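Local coordinates for muconate cycloisomerase (Azorhizobium caulinodans, PDB 3MY9), which belongs to the enolase superfamily, pairing a mandelate racemase/muconate lactonizing enzyme type N-terminal domain with a TIM-barrel-like domain that holds magnesium, at residues P137-A143 / V164-K168; L178-E182 / D213-F217; W4-R10 / I79-K85. One frame throughout, in Å; residues are numbered along the deposited sequence.

Interaction 1 (P137-A143 / V164-K168); sequences PLSFSIA and VFKMK
V164 opens the contact by accepting a hydrogen bond at O from F140 N (3.0 Å), and a water also donates to this V164 O. With CG1 anti to the backbone N (chi1 -178°), V164 brings that methyl to S139 OG at 3.5 Å, while CG2 reaches P137 CB. F165 shares a sheet face with F140 and I142: its CD1 lies 4.0 Å from F140 CD1, the two side chains crossing obliquely, and I142 CG1 also meets F165 CD1. K166 is bonded through both its backbone N and its backbone O, K166 N giving to F140 O (3.0 Å) and K166 O receiving from I142 N (2.9 Å, nearly straight at 177°). Its CB packs on S139 OG, but the chain leads away to NZ, which forms salt bridges with D197, E223 and E326 close to a magnesium ion. M167 CG touches I142 CG2, and K168 N closes the pairing on I142 O (3.1 Å). Parallel bridges and the intervening helix 147-157 define a beta-alpha-beta unit of the barrel. That helix packs on the F140, F165 and I142 face, strand 193-197 flanks strand 164-168 on its other edge, and helix 174-188 covers M167.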
loop_
_atom_site.group_PDB
_atom_site.type_symbol
_atom_site.label_atom_id
_atom_site.label_comp_id
_atom_site.label_asym_id
_atom_site.label_seq_id
_atom_site.Cartn_x
_atom_site.Cartn_y
_atom_site.Cartn_z
ATOM N N PRO A 137 -38.447 8.977 -8.549
ATOM C CA PRO A 137 -38.408 10.253 -7.825
ATOM C C PRO A 137 -37.699 11.346 -8.645
ATOM O O PRO A 137 -36.659 11.099 -9.252
ATOM C CB PRO A 137 -37.636 9.920 -6.546
ATOM C CG PRO A 137 -37.780 8.433 -6.389
ATOM C CD PRO A 137 -37.818 7.882 -7.790
ATOM N N LEU A 138 -38.326 12.509 -8.705
ATOM C CA LEU A 138 -37.830 13.649 -9.471
ATOM C C LEU A 138 -37.418 14.764 -8.502
ATOM O O LEU A 138 -38.248 15.281 -7.732
ATOM C CB LEU A 138 -38.922 14.145 -10.419
ATOM C CG LEU A 138 -38.581 15.382 -11.243
ATOM C CD1 LEU A 138 -37.566 15.043 -12.325
ATOM C CD2 LEU A 138 -39.838 15.991 -11.846
ATOM N N SER A 139 -36.131 15.115 -8.534
ATOM C CA SER A 139 -35.569 16.152 -7.670
ATOM C C SER A 139 -36.031 17.514 -8.107
ATOM O O SER A 139 -36.078 17.823 -9.302
ATOM C CB SER A 139 -34.036 16.128 -7.689
ATOM O OG SER A 139 -33.506 16.953 -6.661
ATOM N N PHE A 140 -36.406 18.325 -7.129
ATOM C CA PHE A 140 -36.721 19.711 -7.376
ATOM C C PHE A 140 -35.556 20.621 -6.973
ATOM O O PHE A 140 -35.098 20.596 -5.830
ATOM C CB PHE A 140 -37.974 20.089 -6.625
ATOM C CG PHE A 140 -38.437 21.457 -6.924
ATOM C CD1 PHE A 140 -37.997 22.536 -6.164
ATOM C CD2 PHE A 140 -39.315 21.684 -7.972
ATOM C CE1 PHE A 140 -38.411 23.830 -6.455
ATOM C CE2 PHE A 140 -39.753 22.978 -8.254
ATOM C CZ PHE A 140 -39.298 24.049 -7.494
ATOM N N SER A 141 -35.075 21.421 -7.916
ATOM C CA SER A 141 -33.911 22.248 -7.682
ATOM C C SER A 141 -34.267 23.482 -6.845
ATOM O O SER A 141 -35.209 24.188 -7.147
ATOM C CB SER A 141 -33.316 22.684 -9.020
ATOM O OG SER A 141 -32.160 23.494 -8.825
ATOM N N ILE A 142 -33.519 23.710 -5.773
ATOM C CA ILE A 142 -33.660 24.919 -4.945
ATOM C C ILE A 142 -32.454 25.801 -5.267
ATOM O O ILE A 142 -31.337 25.528 -4.811
ATOM C CB ILE A 142 -33.693 24.569 -3.422
ATOM C CG1 ILE A 142 -34.950 23.757 -3.100
ATOM C CG2 ILE A 142 -33.584 25.845 -2.534
ATOM C CD1 ILE A 142 -36.281 24.526 -3.256
ATOM N N ALA A 143 -32.677 26.823 -6.086
ATOM C CA ALA A 143 -31.590 27.646 -6.606
ATOM C C ALA A 143 -31.958 29.115 -6.776
ATOM O O ALA A 143 -31.231 29.851 -7.431
ATOM C CB ALA A 143 -31.134 27.083 -7.947
ATOM N N VAL A 164 -37.978 15.005 -2.652
ATOM C CA VAL A 164 -36.595 15.189 -3.047
ATOM C C VAL A 164 -36.287 16.613 -3.486
ATOM O O VAL A 164 -36.859 17.085 -4.458
ATOM C CB VAL A 164 -36.208 14.255 -4.189
ATOM C CG1 VAL A 164 -34.699 14.460 -4.541
ATOM C CG2 VAL A 164 -36.471 12.814 -3.807
ATOM N N PHE A 165 -35.353 17.257 -2.788
ATOM C CA PHE A 165 -34.904 18.596 -3.095
ATOM C C PHE A 165 -33.391 18.662 -3.206
ATOM O O PHE A 165 -32.675 18.045 -2.409
ATOM C CB PHE A 165 -35.382 19.537 -2.008
ATOM C CG PHE A 165 -36.867 19.672 -1.973
ATOM C CD1 PHE A 165 -37.497 20.676 -2.699
ATOM C CD2 PHE A 165 -37.640 18.741 -1.289
ATOM C CE1 PHE A 165 -38.889 20.772 -2.724
ATOM C CE2 PHE A 165 -39.043 18.828 -1.298
ATOM C CZ PHE A 165 -39.660 19.843 -2.025
ATOM N N LYS A 166 -32.892 19.379 -4.206
ATOM C CA LYS A 166 -31.454 19.602 -4.299
ATOM C C LYS A 166 -31.085 21.082 -4.217
ATOM O O LYS A 166 -31.475 21.851 -5.066
ATOM C CB LYS A 166 -30.898 19.016 -5.580
ATOM C CG LYS A 166 -29.376 18.932 -5.535
ATOM C CD LYS A 166 -28.825 18.880 -6.962
ATOM C CE LYS A 166 -28.388 17.539 -7.355
ATOM N NZ LYS A 166 -27.971 17.683 -8.800
ATOM N N MET A 167 -30.312 21.473 -3.199
ATOM C CA MET A 167 -29.961 22.881 -2.998
ATOM C C MET A 167 -28.624 23.104 -3.700
ATOM O O MET A 167 -27.666 22.381 -3.459
ATOM C CB MET A 167 -29.865 23.234 -1.487
ATOM C CG MET A 167 -29.819 24.773 -1.122
ATOM S SD MET A 167 -29.281 25.046 0.613
ATOM C CE MET A 167 -28.834 26.778 0.514
ATOM N N LYS A 168 -28.583 24.103 -4.576
ATOM C CA LYS A 168 -27.346 24.601 -5.102
ATOM C C LYS A 168 -26.603 25.358 -3.990
ATOM O O LYS A 168 -27.150 26.243 -3.331
ATOM C CB LYS A 168 -27.640 25.506 -6.283
ATOM C CG LYS A 168 -26.487 25.813 -7.182
ATOM C CD LYS A 168 -27.025 26.545 -8.442
ATOM C CE LYS A 168 -26.029 27.531 -9.041
ATOM N NZ LYS A 168 -26.690 28.806 -9.542
HETATM O O HOH W 1 -39.290 16.190 -5.643
#

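Interaction 2 (L178-E182 / D213-F217); sequences LRILE and DVDAF
L178 reaches D213, V214 and F217 with the end of its side chain. Its CD2 methyl lies 3.8 Å from D213 CB and 3.9 Å from F217 CE2, and V214 CG1 is a further apolar neighbour. The L178 and F217 side chains cross at about a right angle. One turn on, L181 points toward the other segment and makes a directional contact: its CB stands 3.8 Å from the centroid of the F217 ring and only 6° off the ring normal, a CH-pi arrangement over the face. L181 CD1 reaches V214 CG1 at 3.8 Å. E182 then meets the rim of the ring. Bent at chi2 (79°), its chain folds the carboxylate back so that OE2 sits near the ring plane, 3.5 Å from F217 CE1, with carboxylate and ring planes 55° apart. F217 is thus bounded by L181 over a face and E182 at an edge, where helix 174-188 meets the C-terminal part of helix 207-215 and the residues that follow, in the barrel's outer layer. D213 contributes mainly its CB: its OD2 is hydrogen-bonded to H174, and OD1 forms a salt bridge with R218 of a neighbouring subunit. The chemistry is therefore chiefly apolar and CH-pi, with no polar bond between the segments; the ring-edge hydrogens facing E182 probably contribute a weakly favourable electrostatic term.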
loop_
_atom_site.group_PDB
_atom_site.type_symbol
_atom_site.label_atom_id
_atom_site.label_comp_id
_atom_site.label_asym_id
_atom_site.label_seq_id
_atom_site.Cartn_x
_atom_site.Cartn_y
_atom_site.Cartn_z
ATOM N N LEU A 178 -25.828 28.438 5.430
ATOM C CA LEU A 178 -26.048 27.712 6.684
ATOM C C LEU A 178 -27.381 28.079 7.343
ATOM O O LEU A 178 -28.080 27.195 7.839
ATOM C CB LEU A 178 -24.905 27.948 7.685
ATOM C CG LEU A 178 -23.543 27.328 7.389
ATOM C CD1 LEU A 178 -22.563 27.587 8.579
ATOM C CD2 LEU A 178 -23.672 25.854 7.123
ATOM N N ARG A 179 -27.706 29.374 7.371
ATOM C CA ARG A 179 -28.991 29.847 7.913
ATOM C C ARG A 179 -30.169 29.290 7.094
ATOM O O ARG A 179 -31.221 28.948 7.631
ATOM C CB ARG A 179 -29.066 31.394 7.909
ATOM C CG ARG A 179 -28.076 32.073 8.861
ATOM C CD ARG A 179 -28.399 33.582 9.093
ATOM N NE ARG A 179 -28.253 34.393 7.876
ATOM C CZ ARG A 179 -27.106 34.910 7.413
ATOM N NH1 ARG A 179 -25.951 34.714 8.053
ATOM N NH2 ARG A 179 -27.110 35.622 6.289
ATOM N N ILE A 180 -29.990 29.227 5.784
ATOM C CA ILE A 180 -30.980 28.591 4.906
ATOM C C ILE A 180 -31.182 27.122 5.266
ATOM O O ILE A 180 -32.303 26.684 5.441
ATOM C CB ILE A 180 -30.636 28.782 3.409
ATOM C CG1 ILE A 180 -30.978 30.227 2.987
ATOM C CG2 ILE A 180 -31.453 27.820 2.514
ATOM C CD1 ILE A 180 -30.412 30.647 1.653
ATOM N N LEU A 181 -30.104 26.380 5.443
ATOM C CA LEU A 181 -30.217 24.959 5.778
ATOM C C LEU A 181 -30.871 24.794 7.132
ATOM O O LEU A 181 -31.662 23.872 7.325
ATOM C CB LEU A 181 -28.856 24.277 5.792
ATOM C CG LEU A 181 -28.193 24.039 4.425
ATOM C CD1 LEU A 181 -26.713 23.779 4.625
ATOM C CD2 LEU A 181 -28.887 22.901 3.607
ATOM N N GLU A 182 -30.539 25.687 8.062
ATOM C CA GLU A 182 -31.145 25.663 9.384
ATOM C C GLU A 182 -32.647 25.881 9.301
ATOM O O GLU A 182 -33.387 25.196 9.988
ATOM C CB GLU A 182 -30.553 26.734 10.319
ATOM C CG GLU A 182 -30.747 26.398 11.809
ATOM C CD GLU A 182 -29.730 25.348 12.316
ATOM O OE1 GLU A 182 -28.513 25.683 12.464
ATOM O OE2 GLU A 182 -30.148 24.181 12.564
ATOM N N ASP A 213 -19.355 21.853 7.756
ATOM C CA ASP A 213 -20.479 22.649 8.223
ATOM C C ASP A 213 -21.828 22.123 7.654
ATOM O O ASP A 213 -22.836 22.032 8.375
ATOM C CB ASP A 213 -20.313 24.119 7.832
ATOM C CG ASP A 213 -19.206 24.851 8.631
ATOM O OD1 ASP A 213 -18.709 24.316 9.643
ATOM O OD2 ASP A 213 -18.827 25.963 8.203
ATOM N N VAL A 214 -21.863 21.786 6.364
ATOM C CA VAL A 214 -23.141 21.402 5.757
ATOM C C VAL A 214 -23.444 19.919 6.060
ATOM O O VAL A 214 -24.598 19.516 6.114
ATOM C CB VAL A 214 -23.213 21.712 4.264
ATOM C CG1 VAL A 214 -22.993 23.239 3.998
ATOM C CG2 VAL A 214 -22.289 20.855 3.502
ATOM N N ASP A 215 -22.400 19.137 6.335
ATOM C CA ASP A 215 -22.557 17.760 6.812
ATOM C C ASP A 215 -23.368 17.647 8.116
ATOM O O ASP A 215 -24.003 16.616 8.336
ATOM C CB ASP A 215 -21.188 17.053 6.930
ATOM C CG ASP A 215 -21.263 15.723 7.719
ATOM O OD1 ASP A 215 -21.546 14.642 7.108
ATOM O OD2 ASP A 215 -21.028 15.760 8.955
ATOM N N ALA A 216 -23.425 18.705 8.935
ATOM C CA ALA A 216 -24.187 18.669 10.216
ATOM C C ALA A 216 -25.691 18.641 9.987
ATOM O O ALA A 216 -26.458 18.249 10.882
ATOM C CB ALA A 216 -23.818 19.864 11.140
ATOM N N PHE A 217 -26.127 19.036 8.786
ATOM C CA PHE A 217 -27.539 19.007 8.443
ATOM C C PHE A 217 -27.959 17.680 7.812
ATOM O O PHE A 217 -29.121 17.509 7.393
ATOM C CB PHE A 217 -27.818 20.178 7.516
ATOM C CG PHE A 217 -27.613 21.507 8.191
ATOM C CD1 PHE A 217 -28.626 22.064 8.953
ATOM C CD2 PHE A 217 -26.400 22.144 8.143
ATOM C CE1 PHE A 217 -28.430 23.271 9.620
ATOM C CE2 PHE A 217 -26.193 23.352 8.794
ATOM C CZ PHE A 217 -27.211 23.913 9.535
#

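Interaction 3 (W4-R10 / I79-K85); sequences WDSVVER and ILGAPIK
V8 sits at the tight part of the contact, where its backbone is bound at both ends: V8 N gives to A82 O (3.1 Å, 165° at the hydrogen), and V8 O accepts from G81 N. A third bond joins I84 N to S6 O at 3.0 Å. Together they hold the incoming N-terminal chain against the turn that follows helix 64-79, a type II turn from I79 to A82 closed by A82 N on I79 O. G81 occupies the third position of this turn with a positive phi (91°). Side chains fill the inner side: V8 places CG1 beside I79 CG2 and CG2 beside I84 CG1, both at 3.9 Å. W4 meets I84 CB with its ring edge at CH2 (4.0 Å), while S6 CB, from the same segment, lies over one face of the indole, offset toward its rim; W4 NE1 is held by D46. Helix 102-120 backs W4, I79 and I84.

The outer side is looser. L80 CD2 rests on E9 O and R10 CA, at the classic beta bulge where E9 and R10 both face T43. Farther along, K85 bends at chi3 (93°) past W4 O, to which NZ makes a weak bond, and the salt bridge between K85 NZ and D5 OD2 is long at 3.7 Å. A weak long ion pair also links K85 to D126 of a neighbouring subunit. Directional backbone bonds and buried aliphatic packing thus hold the join, whereas the lysine's long, weak polar contacts probably fix its position less strictly.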
loop_
_atom_site.group_PDB
_atom_site.type_symbol
_atom_site.label_atom_id
_atom_site.label_comp_id
_atom_site.label_asym_id
_atom_site.label_seq_id
_atom_site.Cartn_x
_atom_site.Cartn_y
_atom_site.Cartn_z
ATOM N N TRP A 4 -39.398 -13.151 -34.770
ATOM C CA TRP A 4 -39.137 -11.887 -35.453
ATOM C C TRP A 4 -37.656 -11.695 -35.719
ATOM O O TRP A 4 -36.855 -11.844 -34.813
ATOM C CB TRP A 4 -39.610 -10.725 -34.603
ATOM C CG TRP A 4 -39.632 -9.452 -35.361
ATOM C CD1 TRP A 4 -40.597 -9.044 -36.229
ATOM C CD2 TRP A 4 -38.655 -8.407 -35.323
ATOM N NE1 TRP A 4 -40.283 -7.808 -36.740
ATOM C CE2 TRP A 4 -39.098 -7.391 -36.193
ATOM C CE3 TRP A 4 -37.454 -8.224 -34.632
ATOM C CZ2 TRP A 4 -38.380 -6.217 -36.396
ATOM C CZ3 TRP A 4 -36.740 -7.060 -34.841
ATOM C CH2 TRP A 4 -37.203 -6.070 -35.704
ATOM N N ASP A 5 -37.319 -11.374 -36.964
ATOM C CA ASP A 5 -35.969 -10.997 -37.365
ATOM C C ASP A 5 -36.143 -9.961 -38.443
ATOM O O ASP A 5 -36.981 -10.136 -39.321
ATOM C CB ASP A 5 -35.188 -12.200 -37.924
ATOM C CG ASP A 5 -33.658 -12.018 -37.828
ATOM O OD1 ASP A 5 -33.101 -11.093 -38.474
ATOM O OD2 ASP A 5 -33.007 -12.817 -37.110
ATOM N N SER A 6 -35.382 -8.878 -38.374
ATOM C CA SER A 6 -35.433 -7.862 -39.413
ATOM C C SER A 6 -34.234 -6.934 -39.364
ATOM O O SER A 6 -33.548 -6.820 -38.339
ATOM C CB SER A 6 -36.730 -7.043 -39.318
ATOM O OG SER A 6 -36.873 -6.181 -40.436
ATOM N N VAL A 7 -33.996 -6.268 -40.486
ATOM C CA VAL A 7 -32.852 -5.391 -40.639
ATOM C C VAL A 7 -33.278 -3.941 -40.802
ATOM O O VAL A 7 -34.400 -3.661 -41.219
ATOM C CB VAL A 7 -32.007 -5.809 -41.851
ATOM C CG1 VAL A 7 -31.296 -7.129 -41.560
ATOM C CG2 VAL A 7 -32.875 -5.901 -43.104
ATOM N N VAL A 8 -32.381 -3.024 -40.453
ATOM C CA VAL A 8 -32.572 -1.616 -40.750
ATOM C C VAL A 8 -32.556 -1.413 -42.267
ATOM O O VAL A 8 -31.682 -1.942 -42.965
ATOM C CB VAL A 8 -31.466 -0.753 -40.148
ATOM C CG1 VAL A 8 -31.530 0.657 -40.713
ATOM C CG2 VAL A 8 -31.556 -0.740 -38.601
ATOM N N GLU A 9 -33.520 -0.634 -42.759
ATOM C CA GLU A 9 -33.670 -0.367 -44.193
ATOM C C GLU A 9 -33.331 1.079 -44.575
ATOM O O GLU A 9 -32.769 1.310 -45.647
ATOM C CB GLU A 9 -35.086 -0.717 -44.653
ATOM C CG GLU A 9 -35.217 -0.904 -46.164
ATOM C CD GLU A 9 -36.620 -1.301 -46.569
ATOM O OE1 GLU A 9 -37.557 -1.007 -45.792
ATOM O OE2 GLU A 9 -36.794 -1.906 -47.649
ATOM N N ARG A 10 -33.683 2.048 -43.733
ATOM C CA ARG A 10 -33.287 3.441 -43.966
ATOM C C ARG A 10 -33.330 4.279 -42.708
ATOM O O ARG A 10 -34.011 3.938 -41.744
ATOM C CB ARG A 10 -34.184 4.103 -45.009
ATOM C CG ARG A 10 -35.653 4.190 -44.626
ATOM C CD ARG A 10 -36.436 4.978 -45.667
ATOM N NE ARG A 10 -37.880 4.901 -45.448
ATOM C CZ ARG A 10 -38.653 3.860 -45.769
ATOM N NH1 ARG A 10 -38.142 2.764 -46.324
ATOM N NH2 ARG A 10 -39.960 3.912 -45.525
ATOM N N ILE A 79 -25.225 1.373 -39.542
ATOM C CA ILE A 79 -26.667 1.200 -39.246
ATOM C C ILE A 79 -27.357 0.420 -40.363
ATOM O O ILE A 79 -28.108 -0.525 -40.107
ATOM C CB ILE A 79 -27.475 2.546 -39.102
ATOM C CG1 ILE A 79 -26.715 3.628 -38.338
ATOM C CG2 ILE A 79 -28.802 2.294 -38.403
ATOM C CD1 ILE A 79 -26.116 3.167 -37.062
ATOM N N LEU A 80 -27.107 0.841 -41.602
ATOM C CA LEU A 80 -27.835 0.315 -42.755
ATOM C C LEU A 80 -27.533 -1.168 -42.982
ATOM O O LEU A 80 -26.374 -1.552 -43.090
ATOM C CB LEU A 80 -27.515 1.131 -44.016
ATOM C CG LEU A 80 -28.201 2.495 -44.179
ATOM C CD1 LEU A 80 -27.751 3.146 -45.495
ATOM C CD2 LEU A 80 -29.729 2.355 -44.141
ATOM N N GLY A 81 -28.581 -1.988 -43.044
ATOM C CA GLY A 81 -28.431 -3.438 -43.149
ATOM C C GLY A 81 -28.384 -4.179 -41.808
ATOM O O GLY A 81 -28.759 -5.355 -41.736
ATOM N N ALA A 82 -27.958 -3.491 -40.746
ATOM C CA ALA A 82 -27.712 -4.117 -39.438
ATOM C C ALA A 82 -28.926 -4.881 -38.884
ATOM O O ALA A 82 -30.057 -4.409 -38.988
ATOM C CB ALA A 82 -27.263 -3.072 -38.449
ATOM N N PRO A 83 -28.696 -6.075 -38.292
ATOM C CA PRO A 83 -29.843 -6.800 -37.715
ATOM C C PRO A 83 -30.306 -6.199 -36.390
ATOM O O PRO A 83 -29.524 -6.083 -35.452
ATOM C CB PRO A 83 -29.326 -8.242 -37.551
ATOM C CG PRO A 83 -27.954 -8.278 -38.264
ATOM C CD PRO A 83 -27.454 -6.871 -38.255
ATOM N N ILE A 84 -31.582 -5.826 -36.325
ATOM C CA ILE A 84 -32.120 -5.039 -35.216
ATOM C C ILE A 84 -32.128 -5.801 -33.885
ATOM O O ILE A 84 -32.070 -5.178 -32.851
ATOM C CB ILE A 84 -33.548 -4.512 -35.541
ATOM C CG1 ILE A 84 -33.491 -3.542 -36.723
ATOM C CG2 ILE A 84 -34.166 -3.786 -34.346
ATOM C CD1 ILE A 84 -34.839 -3.343 -37.394
ATOM N N LYS A 85 -32.215 -7.130 -33.923
ATOM C CA LYS A 85 -32.051 -7.975 -32.728
ATOM C C LYS A 85 -30.626 -7.974 -32.189
ATOM O O LYS A 85 -30.419 -8.441 -31.076
ATOM C CB LYS A 85 -32.369 -9.448 -33.026
ATOM C CG LYS A 85 -33.803 -9.837 -33.270
ATOM C CD LYS A 85 -33.874 -11.183 -34.095
ATOM C CE LYS A 85 -33.974 -12.417 -33.195
ATOM N NZ LYS A 85 -34.427 -13.654 -33.840
#

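How the interactions relate
From the N terminus, interaction 3 comes first: it closes a long loop through the N-terminal domain's antiparallel sheet, joining the start of strand 8-21 to the turn after helix 64-79. Interaction 1 then closes a short beta-alpha-beta loop in the barrel, and interaction 2 bridges two successive barrel helices. The three loops run in series, neither nested nor crossing. Interactions 1 and 2 meet directly, since strand 164-168 leads into helix 174-188: M167 CE packs 3.5 Å from I180 CG2, linking barrel wall to outer layer. Interaction 3 lies across the chain's centre, its centre about 41 Å from that of interaction 1 and about 55 Å from that of interaction 2.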